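Local coordinates for protein dihydroorotase (Campylobacter jejuni subsp. jejuni, PDB 3PNU) that probably catalyses the reversible cyclization of carbamoyl aspartate to dihydroorotate in pyrimidine biosynthesis, using two zinc ions held in a TIM barrel, at residues V162-E166 against K233-K237; A177-L183 against Y202-Y206; L211-I215 against V288-L292; G252-F258 against K304-T310. One frame throughout, in Å; residues are numbered along the deposited sequence.

In the fold
Four contacts illustrate how a TIM barrel ties its strands, loops and outer helices together. Interaction 2 is nested inside the loop closed by interaction 1, whereas interactions 1 and 3 alternate along the chain, as do 3 and 4. Interactions 2 and 4 meet on neighbouring strands, 205-209 and 256-258, of one parallel sheet, their centres about 18 Å apart. Interactions 3 and 4, with centres about 14 Å apart the closest pair, share the packing of consecutive helices 285-296 and 299-314. The centres of interactions 2 and 3 are farthest apart, at about 29 Å. His-213 of interaction 3 bonds to Pro-234 of interaction 1, so the loops beside the metal site are linked to one another and border the second subunit.

Interaction 1 of 4, residues V162-E166 against K233-K237; sequences VMDRE and KPIAK
Beside the zinc site of this TIM barrel, two loops meet through Met-163 and Ile-235, one following strand 152-154 and the other leading into helix 239-250. The bend of Met-163 at chi2 (-55°) brings SD to 3.8 Å from Ile-235 CG2, and the further bend at chi3 turns the methyl CE alongside the stem of Lys-237, 4.0 Å from its CG, the two chains passing in opposite directions. Val-162 adds CG2 to the apolar patch, crossing Ile-235 at about a right angle.

Polar groups line the rest. Lys-237 bends at its last torsion (chi4 64°), turning NZ back onto Ile-235 O at 2.7 Å, in the carbonyl plane and on a lone pair. A water accepts from the same NZ and donates to Val-162 O, a water-mediated bridge between the loops. Glu-166 OE2 rests 3.9 Å from Pro-234 CG, while Thr-191 bonds to both OE2 and Lys-237 NZ. Pro-234, preceded by a cis peptide bond, also packs on His-189, a zinc ligand.

Arg-165 NH1 comes within 4.0 Å of Lys-233 NZ, which lies at the guanidinium edge. Each is bonded to a carbonyl of the second subunit, Gly-223 and Gly-224 respectively. Those carbonyls probably temper the repulsion between the two cations, and they couple the loops beside the metal site to the dimer interface.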
loop_
_atom_site.group_PDB
_atom_site.type_symbol
_atom_site.label_atom_id
_atom_site.label_comp_id
_atom_site.label_asym_id
_atom_site.label_seq_id
_atom_site.Cartn_x
_atom_site.Cartn_y
_atom_site.Cartn_z
ATOM N N VAL A 162 -3.620 -6.485 -6.354
ATOM C CA VAL A 162 -2.516 -6.723 -5.435
ATOM C C VAL A 162 -2.803 -7.492 -4.154
ATOM O O VAL A 162 -2.030 -8.363 -3.792
ATOM C CB VAL A 162 -1.750 -5.388 -5.113
ATOM C CG1 VAL A 162 -2.595 -4.459 -4.271
ATOM C CG2 VAL A 162 -0.386 -5.698 -4.436
ATOM N N MET A 163 -3.918 -7.225 -3.490
ATOM C CA MET A 163 -4.222 -7.935 -2.273
ATOM C C MET A 163 -4.686 -9.370 -2.519
ATOM O O MET A 163 -4.715 -10.175 -1.557
ATOM C CB MET A 163 -5.308 -7.206 -1.496
ATOM C CG MET A 163 -4.952 -5.780 -1.142
ATOM S SD MET A 163 -3.391 -5.663 -0.225
ATOM C CE MET A 163 -3.859 -6.593 1.220
ATOM N N ASP A 164 -5.040 -9.703 -3.771
ATOM C CA ASP A 164 -5.538 -11.048 -4.105
ATOM C C ASP A 164 -4.560 -11.909 -4.916
ATOM O O ASP A 164 -4.868 -13.037 -5.278
ATOM C CB ASP A 164 -6.795 -10.932 -4.975
ATOM C CG ASP A 164 -7.932 -10.172 -4.308
ATOM O OD1 ASP A 164 -7.981 -10.041 -3.070
ATOM O OD2 ASP A 164 -8.818 -9.735 -5.060
ATOM N N ARG A 165 -3.387 -11.393 -5.207
ATOM C CA ARG A 165 -2.465 -12.124 -6.050
ATOM C C ARG A 165 -2.108 -13.495 -5.542
ATOM O O ARG A 165 -2.032 -14.436 -6.342
ATOM C CB ARG A 165 -1.200 -11.322 -6.293
ATOM C CG ARG A 165 -1.446 -10.117 -7.117
ATOM C CD ARG A 165 -0.217 -9.280 -7.256
ATOM N NE ARG A 165 -0.510 -8.152 -8.115
ATOM C CZ ARG A 165 0.286 -7.109 -8.289
ATOM N NH1 ARG A 165 1.452 -7.041 -7.656
ATOM N NH2 ARG A 165 -0.097 -6.122 -9.098
ATOM N N GLU A 166 -1.901 -13.623 -4.232
ATOM C CA GLU A 166 -1.524 -14.919 -3.676
ATOM C C GLU A 166 -2.726 -15.862 -3.553
ATOM O O GLU A 166 -2.641 -17.031 -3.967
ATOM C CB GLU A 166 -0.795 -14.792 -2.343
ATOM C CG GLU A 166 -0.464 -16.137 -1.733
ATOM C CD GLU A 166 0.342 -16.034 -0.451
ATOM O OE1 GLU A 166 0.032 -16.802 0.482
ATOM O OE2 GLU A 166 1.266 -15.187 -0.372
ATOM N N LYS A 233 7.034 -7.924 -1.752
ATOM C CA LYS A 233 6.160 -8.793 -2.488
ATOM C C LYS A 233 6.390 -10.205 -1.940
ATOM O O LYS A 233 7.534 -10.646 -1.825
ATOM C CB LYS A 233 6.479 -8.708 -3.983
ATOM C CG LYS A 233 6.209 -7.303 -4.553
ATOM C CD LYS A 233 6.502 -7.213 -6.041
ATOM C CE LYS A 233 6.332 -5.762 -6.606
ATOM N NZ LYS A 233 4.920 -5.324 -6.692
ATOM N N PRO A 234 5.317 -10.912 -1.555
ATOM C CA PRO A 234 3.921 -10.499 -1.565
ATOM C C PRO A 234 3.652 -9.527 -0.443
ATOM O O PRO A 234 4.194 -9.654 0.650
ATOM C CB PRO A 234 3.166 -11.810 -1.332
ATOM C CG PRO A 234 4.174 -12.891 -1.622
ATOM C CD PRO A 234 5.448 -12.329 -1.186
ATOM N N ILE A 235 2.810 -8.554 -0.729
ATOM C CA ILE A 235 2.453 -7.523 0.214
ATOM C C ILE A 235 1.939 -8.100 1.530
ATOM O O ILE A 235 1.284 -9.142 1.548
ATOM C CB ILE A 235 1.350 -6.610 -0.423
ATOM C CG1 ILE A 235 1.154 -5.348 0.396
ATOM C CG2 ILE A 235 0.008 -7.374 -0.643
ATOM C CD1 ILE A 235 2.384 -4.471 0.410
ATOM N N ALA A 236 2.240 -7.436 2.635
ATOM C CA ALA A 236 1.709 -7.865 3.925
ATOM C C ALA A 236 0.184 -7.707 3.828
ATOM O O ALA A 236 -0.312 -6.735 3.262
ATOM C CB ALA A 236 2.262 -7.038 5.053
ATOM N N LYS A 237 -0.556 -8.635 4.407
ATOM C CA LYS A 237 -2.013 -8.625 4.265
ATOM C C LYS A 237 -2.790 -8.367 5.560
ATOM O O LYS A 237 -2.467 -7.429 6.282
ATOM C CB LYS A 237 -2.439 -9.910 3.516
ATOM C CG LYS A 237 -1.800 -9.930 2.089
ATOM C CD LYS A 237 -2.041 -11.137 1.310
ATOM C CE LYS A 237 -1.379 -11.045 -0.050
ATOM N NZ LYS A 237 0.084 -10.958 0.005
HETATM O O HOH W 1 -0.228 -10.807 -2.965
#

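Interaction 2 of 4, residues A177-L183 against Y202-Y206; sequences AKHFPRL and YENLY
Tyr-202 brings its ring up to the last turn of helix 170-179, at a point where two successive beta-alpha units of the barrel lie side by side. Its CE1 comes 3.4 Å from Lys-178 CG, with the lysine chain crossing obliquely, and CD1 lies 4.0 Å from Ala-177 CB. The hydroxyl bonds to Glu-174, one turn back on the same helix. From Tyr-202 the chain makes a type I turn, closed by Leu-205 N on Tyr-202 O, that leads into strand 205-209.

Asn-204, within this turn, faces a second type I turn, Phe-180 to Leu-183, which follows the helix end. Its CG sits between the backbone N and the carbonyl carbon (chi1 55°), and from there the amide reaches in among the carbonyls of the other segment. ND2 donates to Leu-183 O at 3.2 Å, an N-H...O angle of 145°, with the acceptor close to the amide plane and the donor in the carbonyl plane. A weak bond of 3.4 Å links ND2 to Ala-177 O, so one side-chain nitrogen bonds to both the helix and the following turn. Leu-205, the first residue of the strand, ends the contact with its CG 4.4 Å from Ala-177 CB.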
loop_
_atom_site.group_PDB
_atom_site.type_symbol
_atom_site.label_atom_id
_atom_site.label_comp_id
_atom_site.label_asym_id
_atom_site.label_seq_id
_atom_site.Cartn_x
_atom_site.Cartn_y
_atom_site.Cartn_z
ATOM N N ALA A 177 -0.216 -29.635 -8.038
ATOM C CA ALA A 177 -0.094 -30.710 -7.044
ATOM C C ALA A 177 -0.810 -31.973 -7.491
ATOM O O ALA A 177 -0.299 -33.084 -7.302
ATOM C CB ALA A 177 -0.631 -30.275 -5.730
ATOM N N LYS A 178 -1.997 -31.806 -8.063
ATOM C CA LYS A 178 -2.795 -32.941 -8.516
ATOM C C LYS A 178 -2.178 -33.612 -9.746
ATOM O O LYS A 178 -2.160 -34.830 -9.838
ATOM C CB LYS A 178 -4.230 -32.502 -8.798
ATOM C CG LYS A 178 -4.943 -32.025 -7.550
ATOM C CD LYS A 178 -6.450 -31.821 -7.737
ATOM C CE LYS A 178 -6.791 -30.676 -8.645
ATOM N NZ LYS A 178 -8.282 -30.538 -8.739
ATOM N N HIS A 179 -1.670 -32.806 -10.672
ATOM C CA HIS A 179 -1.066 -33.308 -11.883
ATOM C C HIS A 179 0.342 -33.833 -11.672
ATOM O O HIS A 179 0.804 -34.632 -12.460
ATOM C CB HIS A 179 -1.029 -32.234 -12.965
ATOM C CG HIS A 179 -2.324 -32.043 -13.694
ATOM N ND1 HIS A 179 -3.285 -31.135 -13.300
ATOM C CD2 HIS A 179 -2.806 -32.630 -14.816
ATOM C CE1 HIS A 179 -4.306 -31.176 -14.138
ATOM N NE2 HIS A 179 -4.040 -32.075 -15.067
ATOM N N PHE A 180 1.035 -33.394 -10.628
ATOM C CA PHE A 180 2.410 -33.843 -10.391
ATOM C C PHE A 180 2.546 -34.229 -8.928
ATOM O O PHE A 180 3.264 -33.588 -8.184
ATOM C CB PHE A 180 3.386 -32.742 -10.782
ATOM C CG PHE A 180 3.263 -32.313 -12.228
ATOM C CD1 PHE A 180 3.863 -33.047 -13.242
ATOM C CD2 PHE A 180 2.547 -31.187 -12.575
ATOM C CE1 PHE A 180 3.742 -32.659 -14.563
ATOM C CE2 PHE A 180 2.434 -30.798 -13.881
ATOM C CZ PHE A 180 3.029 -31.533 -14.880
ATOM N N PRO A 181 1.876 -35.312 -8.528
ATOM C CA PRO A 181 1.790 -35.701 -7.134
ATOM C C PRO A 181 3.057 -36.176 -6.456
ATOM O O PRO A 181 3.070 -36.266 -5.231
ATOM C CB PRO A 181 0.721 -36.804 -7.132
ATOM C CG PRO A 181 0.746 -37.367 -8.524
ATOM C CD PRO A 181 1.247 -36.295 -9.436
ATOM N N ARG A 182 4.104 -36.472 -7.216
ATOM C CA ARG A 182 5.364 -36.901 -6.623
ATOM C C ARG A 182 6.373 -35.766 -6.643
ATOM O O ARG A 182 7.518 -35.947 -6.251
ATOM C CB ARG A 182 5.924 -38.128 -7.353
ATOM C CG ARG A 182 4.962 -39.324 -7.356
ATOM C CD ARG A 182 5.506 -40.498 -8.170
ATOM N NE ARG A 182 5.961 -40.092 -9.504
ATOM C CZ ARG A 182 5.180 -39.904 -10.572
ATOM N NH1 ARG A 182 3.856 -40.055 -10.496
ATOM N NH2 ARG A 182 5.737 -39.538 -11.728
ATOM N N LEU A 183 5.954 -34.598 -7.116
ATOM C CA LEU A 183 6.830 -33.429 -7.150
ATOM C C LEU A 183 6.720 -32.657 -5.825
ATOM O O LEU A 183 5.624 -32.463 -5.308
ATOM C CB LEU A 183 6.403 -32.512 -8.287
ATOM C CG LEU A 183 7.194 -31.230 -8.575
ATOM C CD1 LEU A 183 8.652 -31.507 -8.996
ATOM C CD2 LEU A 183 6.506 -30.449 -9.658
ATOM N N TYR A 202 -2.590 -31.127 0.470
ATOM C CA TYR A 202 -1.820 -31.986 -0.445
ATOM C C TYR A 202 -0.483 -32.345 0.163
ATOM O O TYR A 202 0.246 -31.480 0.645
ATOM C CB TYR A 202 -1.651 -31.316 -1.827
ATOM C CG TYR A 202 -2.963 -31.080 -2.557
ATOM C CD1 TYR A 202 -3.459 -32.005 -3.485
ATOM C CD2 TYR A 202 -3.721 -29.926 -2.310
ATOM C CE1 TYR A 202 -4.691 -31.784 -4.153
ATOM C CE2 TYR A 202 -4.933 -29.697 -2.965
ATOM C CZ TYR A 202 -5.417 -30.633 -3.882
ATOM O OH TYR A 202 -6.618 -30.391 -4.507
ATOM N N GLU A 203 -0.157 -33.627 0.142
ATOM C CA GLU A 203 1.090 -34.104 0.750
ATOM C C GLU A 203 2.345 -33.542 0.115
ATOM O O GLU A 203 3.344 -33.414 0.776
ATOM C CB GLU A 203 1.155 -35.631 0.712
ATOM C CG GLU A 203 0.098 -36.293 1.576
ATOM C CD GLU A 203 -0.000 -37.785 1.341
ATOM O OE1 GLU A 203 -1.100 -38.330 1.559
ATOM O OE2 GLU A 203 1.000 -38.410 0.919
ATOM N N ASN A 204 2.295 -33.215 -1.170
ATOM C CA ASN A 204 3.456 -32.672 -1.842
ATOM C C ASN A 204 3.599 -31.133 -1.770
ATOM O O ASN A 204 4.495 -30.556 -2.411
ATOM C CB ASN A 204 3.522 -33.167 -3.278
ATOM C CG ASN A 204 2.272 -32.880 -4.072
ATOM O OD1 ASN A 204 1.148 -32.867 -3.535
ATOM N ND2 ASN A 204 2.451 -32.676 -5.377
ATOM N N LEU A 205 2.733 -30.471 -0.991
ATOM C CA LEU A 205 2.847 -29.032 -0.800
ATOM C C LEU A 205 3.601 -28.723 0.483
ATOM O O LEU A 205 3.340 -29.326 1.525
ATOM C CB LEU A 205 1.486 -28.342 -0.774
ATOM C CG LEU A 205 0.786 -28.153 -2.108
ATOM C CD1 LEU A 205 -0.564 -27.465 -1.840
ATOM C CD2 LEU A 205 1.646 -27.335 -3.059
ATOM N N TYR A 206 4.536 -27.776 0.378
ATOM C CA TYR A 206 5.338 -27.327 1.490
ATOM C C TYR A 206 5.339 -25.810 1.427
ATOM O O TYR A 206 4.780 -25.237 0.498
ATOM C CB TYR A 206 6.770 -27.873 1.374
ATOM C CG TYR A 206 6.851 -29.395 1.398
ATOM C CD1 TYR A 206 6.962 -30.081 2.594
ATOM C CD2 TYR A 206 6.808 -30.132 0.231
ATOM C CE1 TYR A 206 7.018 -31.448 2.627
ATOM C CE2 TYR A 206 6.886 -31.517 0.256
ATOM C CZ TYR A 206 6.985 -32.160 1.456
ATOM O OH TYR A 206 7.050 -33.530 1.506
#

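Interaction 3 of 4, residues L211-I215 against V288-L292; sequences LHHLI and VLAEL
Leu-211 projects from the loop after strand 205-209 into three side chains of helix 285-296, a compact example of a barrel loop packing against a helix of the outer layer. Its CB already heads for the helix, and CG, anti to the backbone N (chi1 174°), continues in that direction before the chain forks. Both methyls then find partners. CD1 fits between Leu-289 and Leu-292, 3.8 Å from CD2 of the former and 3.8 Å from CD1 of the latter. CD2 meets Val-288 CB at 3.8 Å, and CD1 also comes to 4.0 Å from CG1 of the same valine. Because Val-288 and Leu-292 are one helical turn apart, with Leu-289 next to the valine, a single branched side chain spans a turn of the helix surface.

Ile-215 supports the same face from the other end of the loop segment. Its extended CG1-CD1 arm places CD1 3.8 Å from Val-288 CG1 and also 3.8 Å from Leu-292 CD1. Leu-214 touches Leu-289 more distantly, CD1 to CD2 at 4.2 Å. Behind the leucines, Phe-258 of strand 256-258 packs on both Leu-211 and Leu-289, while Leu-353 covers Val-288 from the antiparallel sheet. No hydrogen bond or charge crosses between the two segments: the join rests on close packing of aliphatic branches and the burial of their surface.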
loop_
_atom_site.group_PDB
_atom_site.type_symbol
_atom_site.label_atom_id
_atom_site.label_comp_id
_atom_site.label_asym_id
_atom_site.label_seq_id
_atom_site.Cartn_x
_atom_site.Cartn_y
_atom_site.Cartn_z
ATOM N N LEU A 211 10.399 -13.612 8.101
ATOM C CA LEU A 211 10.360 -13.032 9.403
ATOM C C LEU A 211 9.318 -11.932 9.435
ATOM O O LEU A 211 8.439 -11.937 10.289
ATOM C CB LEU A 211 11.729 -12.484 9.767
ATOM C CG LEU A 211 11.795 -11.715 11.087
ATOM C CD1 LEU A 211 11.148 -12.504 12.183
ATOM C CD2 LEU A 211 13.253 -11.356 11.398
ATOM N N HIS A 212 9.396 -11.002 8.488
ATOM C CA HIS A 212 8.471 -9.855 8.497
ATOM C C HIS A 212 6.992 -10.227 8.450
ATOM O O HIS A 212 6.195 -9.655 9.190
ATOM C CB HIS A 212 8.877 -8.773 7.478
ATOM C CG HIS A 212 9.167 -9.275 6.099
ATOM N ND1 HIS A 212 10.302 -9.992 5.786
ATOM C CD2 HIS A 212 8.501 -9.098 4.932
ATOM C CE1 HIS A 212 10.299 -10.273 4.494
ATOM N NE2 HIS A 212 9.212 -9.749 3.952
ATOM N N HIS A 213 6.630 -11.229 7.656
ATOM C CA HIS A 213 5.231 -11.630 7.559
ATOM C C HIS A 213 4.658 -12.211 8.836
ATOM O O HIS A 213 3.408 -12.354 8.957
ATOM C CB HIS A 213 5.016 -12.570 6.391
ATOM C CG HIS A 213 5.146 -11.903 5.063
ATOM N ND1 HIS A 213 6.180 -12.164 4.195
ATOM C CD2 HIS A 213 4.379 -10.959 4.465
ATOM C CE1 HIS A 213 6.037 -11.423 3.109
ATOM N NE2 HIS A 213 4.952 -10.682 3.249
ATOM N N LEU A 214 5.529 -12.565 9.785
ATOM C CA LEU A 214 5.050 -13.056 11.078
ATOM C C LEU A 214 4.716 -11.870 11.974
ATOM O O LEU A 214 4.042 -12.022 12.986
ATOM C CB LEU A 214 6.117 -13.880 11.797
ATOM C CG LEU A 214 6.395 -15.266 11.243
ATOM C CD1 LEU A 214 7.669 -15.830 11.892
ATOM C CD2 LEU A 214 5.174 -16.171 11.437
ATOM N N ILE A 215 5.195 -10.691 11.570
ATOM C CA ILE A 215 5.085 -9.490 12.370
ATOM C C ILE A 215 4.145 -8.394 11.840
ATOM O O ILE A 215 3.297 -7.910 12.581
ATOM C CB ILE A 215 6.505 -8.891 12.550
ATOM C CG1 ILE A 215 7.418 -9.909 13.261
ATOM C CG2 ILE A 215 6.446 -7.596 13.341
ATOM C CD1 ILE A 215 8.902 -9.498 13.371
ATOM N N VAL A 288 15.603 -11.489 16.408
ATOM C CA VAL A 288 14.180 -11.159 16.319
ATOM C C VAL A 288 13.361 -12.441 16.485
ATOM O O VAL A 288 12.420 -12.465 17.280
ATOM C CB VAL A 288 13.808 -10.412 15.013
ATOM C CG1 VAL A 288 12.320 -10.012 15.048
ATOM C CG2 VAL A 288 14.704 -9.170 14.814
ATOM N N LEU A 289 13.740 -13.511 15.775
ATOM C CA LEU A 289 13.040 -14.806 15.918
ATOM C C LEU A 289 13.116 -15.340 17.346
ATOM O O LEU A 289 12.142 -15.892 17.881
ATOM C CB LEU A 289 13.593 -15.869 14.960
ATOM C CG LEU A 289 13.135 -15.843 13.491
ATOM C CD1 LEU A 289 13.862 -16.907 12.688
ATOM C CD2 LEU A 289 11.633 -16.036 13.379
ATOM N N ALA A 290 14.286 -15.195 17.955
ATOM C CA ALA A 290 14.472 -15.643 19.329
ATOM C C ALA A 290 13.428 -14.970 20.242
ATOM O O ALA A 290 12.711 -15.641 20.978
ATOM C CB ALA A 290 15.897 -15.340 19.792
ATOM N N GLU A 291 13.322 -13.648 20.169
ATOM C CA GLU A 291 12.342 -12.924 21.008
ATOM C C GLU A 291 10.901 -13.417 20.744
ATOM O O GLU A 291 10.156 -13.738 21.691
ATOM C CB GLU A 291 12.500 -11.394 20.829
ATOM C CG GLU A 291 11.455 -10.469 21.536
ATOM C CD GLU A 291 11.306 -10.673 23.061
ATOM O OE1 GLU A 291 10.403 -10.041 23.664
ATOM O OE2 GLU A 291 12.062 -11.459 23.662
ATOM N N LEU A 292 10.533 -13.498 19.460
ATOM C CA LEU A 292 9.203 -13.957 19.048
ATOM C C LEU A 292 8.828 -15.309 19.599
ATOM O O LEU A 292 7.738 -15.479 20.158
ATOM C CB LEU A 292 9.119 -14.018 17.518
ATOM C CG LEU A 292 8.743 -12.722 16.816
ATOM C CD1 LEU A 292 9.091 -12.787 15.334
ATOM C CD2 LEU A 292 7.250 -12.472 17.062
#

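Interaction 4 of 4, residues G252-F258 against K304-T310; sequences GYEKVMF and KFLSDNT
Phe-305 and Phe-258 meet with their rings steeply inclined, planes at 71° and centroids 5.7 Å apart. The closer approach is by a methylene: Phe-258 CB lies over the face of the Phe-305 ring, 3.7 Å from its centroid, in a CH-pi contact. Val-256 comes to the same ring from its edge, CG1 standing 3.5 Å from CE1 near the ring plane. Phe-305 carries CG anti to the backbone N (chi1 178°), which lays its ring beside the strand so that both residues can reach it. Leu-306 and Phe-258 point the same way, side by side, with the CD2 atoms of leucine and phenylalanine 3.6 Å apart.

Strand 256-258 belongs to the parallel sheet of the barrel, and helix 299-314 packs against it in the surrounding layer. Here the helix widens into a pi-type turn at 304-308, and Phe-305 O accepts a bond of 2.9 Å from Phe-258 N, a backbone link from strand to helix.

Asn-309 points its amide at the turn that precedes the strand. ND2 donates to Val-256 O at 2.9 Å, almost straight (169°) and with the acceptor in the amide plane. Its other bond, 3.1 Å to Gly-252 O, comes from above the carbonyl plane. Gly-252 closes the Schellman motif ending the preceding helix, so Asn-309 ties that helix end to the first strand residue. Beyond it a water donates to both Glu-254 O and Asn-309 O, lying 2.7 Å from the glutamate carbonyl.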
loop_
_atom_site.group_PDB
_atom_site.type_symbol
_atom_site.label_atom_id
_atom_site.label_comp_id
_atom_site.label_asym_id
_atom_site.label_seq_id
_atom_site.Cartn_x
_atom_site.Cartn_y
_atom_site.Cartn_z
ATOM N N GLY A 252 5.525 -25.133 14.990
ATOM C CA GLY A 252 6.564 -25.919 14.342
ATOM C C GLY A 252 6.049 -26.869 13.275
ATOM O O GLY A 252 6.740 -27.817 12.924
ATOM N N TYR A 253 4.851 -26.617 12.744
ATOM C CA TYR A 253 4.265 -27.480 11.706
ATOM C C TYR A 253 5.343 -27.962 10.725
ATOM O O TYR A 253 6.062 -27.168 10.124
ATOM C CB TYR A 253 3.118 -26.788 10.982
ATOM C CG TYR A 253 2.429 -27.693 10.012
ATOM C CD1 TYR A 253 1.642 -28.734 10.466
ATOM C CD2 TYR A 253 2.556 -27.511 8.635
ATOM C CE1 TYR A 253 1.004 -29.586 9.587
ATOM C CE2 TYR A 253 1.912 -28.360 7.743
ATOM C CZ TYR A 253 1.140 -29.393 8.232
ATOM O OH TYR A 253 0.486 -30.241 7.372
ATOM N N GLU A 254 5.410 -29.279 10.580
ATOM C CA GLU A 254 6.466 -29.965 9.831
ATOM C C GLU A 254 6.706 -29.593 8.358
ATOM O O GLU A 254 7.820 -29.788 7.866
ATOM C CB GLU A 254 6.246 -31.479 9.942
ATOM C CG GLU A 254 4.931 -31.928 9.302
ATOM C CD GLU A 254 4.597 -33.392 9.544
ATOM O OE1 GLU A 254 3.391 -33.699 9.569
ATOM O OE2 GLU A 254 5.524 -34.222 9.727
ATOM N N LYS A 255 5.697 -29.083 7.655
ATOM C CA LYS A 255 5.875 -28.739 6.242
ATOM C C LYS A 255 6.213 -27.251 6.004
ATOM O O LYS A 255 6.303 -26.803 4.850
ATOM C CB LYS A 255 4.655 -29.160 5.425
ATOM C CG LYS A 255 4.310 -30.644 5.574
ATOM C CD LYS A 255 3.446 -31.176 4.424
ATOM C CE LYS A 255 2.152 -30.402 4.190
ATOM N NZ LYS A 255 1.464 -30.876 2.927
ATOM N N VAL A 256 6.390 -26.498 7.093
ATOM C CA VAL A 256 6.748 -25.098 7.013
ATOM C C VAL A 256 8.216 -24.944 7.410
ATOM O O VAL A 256 8.679 -25.595 8.341
ATOM C CB VAL A 256 5.839 -24.244 7.880
ATOM C CG1 VAL A 256 6.472 -22.894 8.142
ATOM C CG2 VAL A 256 4.470 -24.100 7.205
ATOM N N MET A 257 8.941 -24.101 6.682
ATOM C CA MET A 257 10.362 -23.873 6.909
ATOM C C MET A 257 10.609 -22.387 6.909
ATOM O O MET A 257 9.926 -21.648 6.223
ATOM C CB MET A 257 11.167 -24.474 5.762
ATOM C CG MET A 257 11.078 -25.984 5.627
ATOM S SD MET A 257 11.596 -26.569 3.996
ATOM C CE MET A 257 10.150 -26.236 3.004
ATOM N N PHE A 258 11.584 -21.925 7.674
ATOM C CA PHE A 258 11.871 -20.514 7.659
ATOM C C PHE A 258 12.630 -20.156 6.395
ATOM O O PHE A 258 13.561 -20.853 5.996
ATOM C CB PHE A 258 12.667 -20.084 8.873
ATOM C CG PHE A 258 13.198 -18.710 8.752
ATOM C CD1 PHE A 258 12.375 -17.631 8.931
ATOM C CD2 PHE A 258 14.520 -18.500 8.432
ATOM C CE1 PHE A 258 12.867 -16.339 8.800
ATOM C CE2 PHE A 258 15.020 -17.218 8.308
ATOM C CZ PHE A 258 14.180 -16.141 8.482
ATOM N N LYS A 304 12.758 -26.361 15.111
ATOM C CA LYS A 304 12.051 -27.047 14.025
ATOM C C LYS A 304 11.838 -26.139 12.803
ATOM O O LYS A 304 12.104 -26.526 11.653
ATOM C CB LYS A 304 10.685 -27.534 14.499
ATOM C CG LYS A 304 10.651 -28.883 15.243
ATOM C CD LYS A 304 9.284 -29.066 15.908
ATOM C CE LYS A 304 9.030 -30.452 16.476
ATOM N NZ LYS A 304 8.602 -31.442 15.429
ATOM N N PHE A 305 11.368 -24.930 13.070
ATOM C CA PHE A 305 11.058 -23.954 12.044
ATOM C C PHE A 305 12.300 -23.503 11.278
ATOM O O PHE A 305 12.260 -23.374 10.054
ATOM C CB PHE A 305 10.292 -22.786 12.693
ATOM C CG PHE A 305 9.933 -21.668 11.748
ATOM C CD1 PHE A 305 9.158 -21.909 10.626
ATOM C CD2 PHE A 305 10.333 -20.365 12.018
ATOM C CE1 PHE A 305 8.829 -20.882 9.771
ATOM C CE2 PHE A 305 9.992 -19.337 11.169
ATOM C CZ PHE A 305 9.239 -19.594 10.041
ATOM N N LEU A 306 13.405 -23.298 11.995
ATOM C CA LEU A 306 14.666 -22.865 11.398
ATOM C C LEU A 306 15.547 -23.964 10.849
ATOM O O LEU A 306 16.459 -23.685 10.062
ATOM C CB LEU A 306 15.523 -22.153 12.447
ATOM C CG LEU A 306 15.505 -20.658 12.610
ATOM C CD1 LEU A 306 16.336 -20.311 13.838
ATOM C CD2 LEU A 306 16.086 -20.009 11.343
ATOM N N SER A 307 15.329 -25.203 11.275
ATOM C CA SER A 307 16.241 -26.248 10.846
ATOM C C SER A 307 15.727 -27.665 10.715
ATOM O O SER A 307 15.907 -28.265 9.654
ATOM C CB SER A 307 17.438 -26.268 11.799
ATOM O OG SER A 307 18.513 -27.017 11.268
ATOM N N ASP A 308 15.112 -28.211 11.763
ATOM C CA ASP A 308 14.703 -29.630 11.720
ATOM C C ASP A 308 13.664 -29.974 10.650
ATOM O O ASP A 308 13.697 -31.078 10.091
ATOM C CB ASP A 308 14.207 -30.148 13.090
ATOM C CG ASP A 308 15.210 -29.927 14.219
ATOM O OD1 ASP A 308 16.311 -29.401 13.993
ATOM O OD2 ASP A 308 14.877 -30.278 15.361
ATOM N N ASN A 309 12.740 -29.059 10.373
ATOM C CA ASN A 309 11.712 -29.328 9.375
ATOM C C ASN A 309 12.355 -29.492 8.012
ATOM O O ASN A 309 12.093 -30.458 7.296
ATOM C CB ASN A 309 10.642 -28.230 9.336
ATOM C CG ASN A 309 9.797 -28.180 10.608
ATOM O OD1 ASN A 309 10.034 -28.940 11.539
ATOM N ND2 ASN A 309 8.802 -27.267 10.649
ATOM N N THR A 310 13.208 -28.543 7.655
ATOM C CA THR A 310 13.897 -28.618 6.395
ATOM C C THR A 310 14.730 -29.889 6.365
ATOM O O THR A 310 14.674 -30.636 5.405
ATOM C CB THR A 310 14.836 -27.436 6.203
ATOM O OG1 THR A 310 14.074 -26.228 6.125
ATOM C CG2 THR A 310 15.652 -27.608 4.944
HETATM O O HOH W 2 9.847 -31.512 8.217
#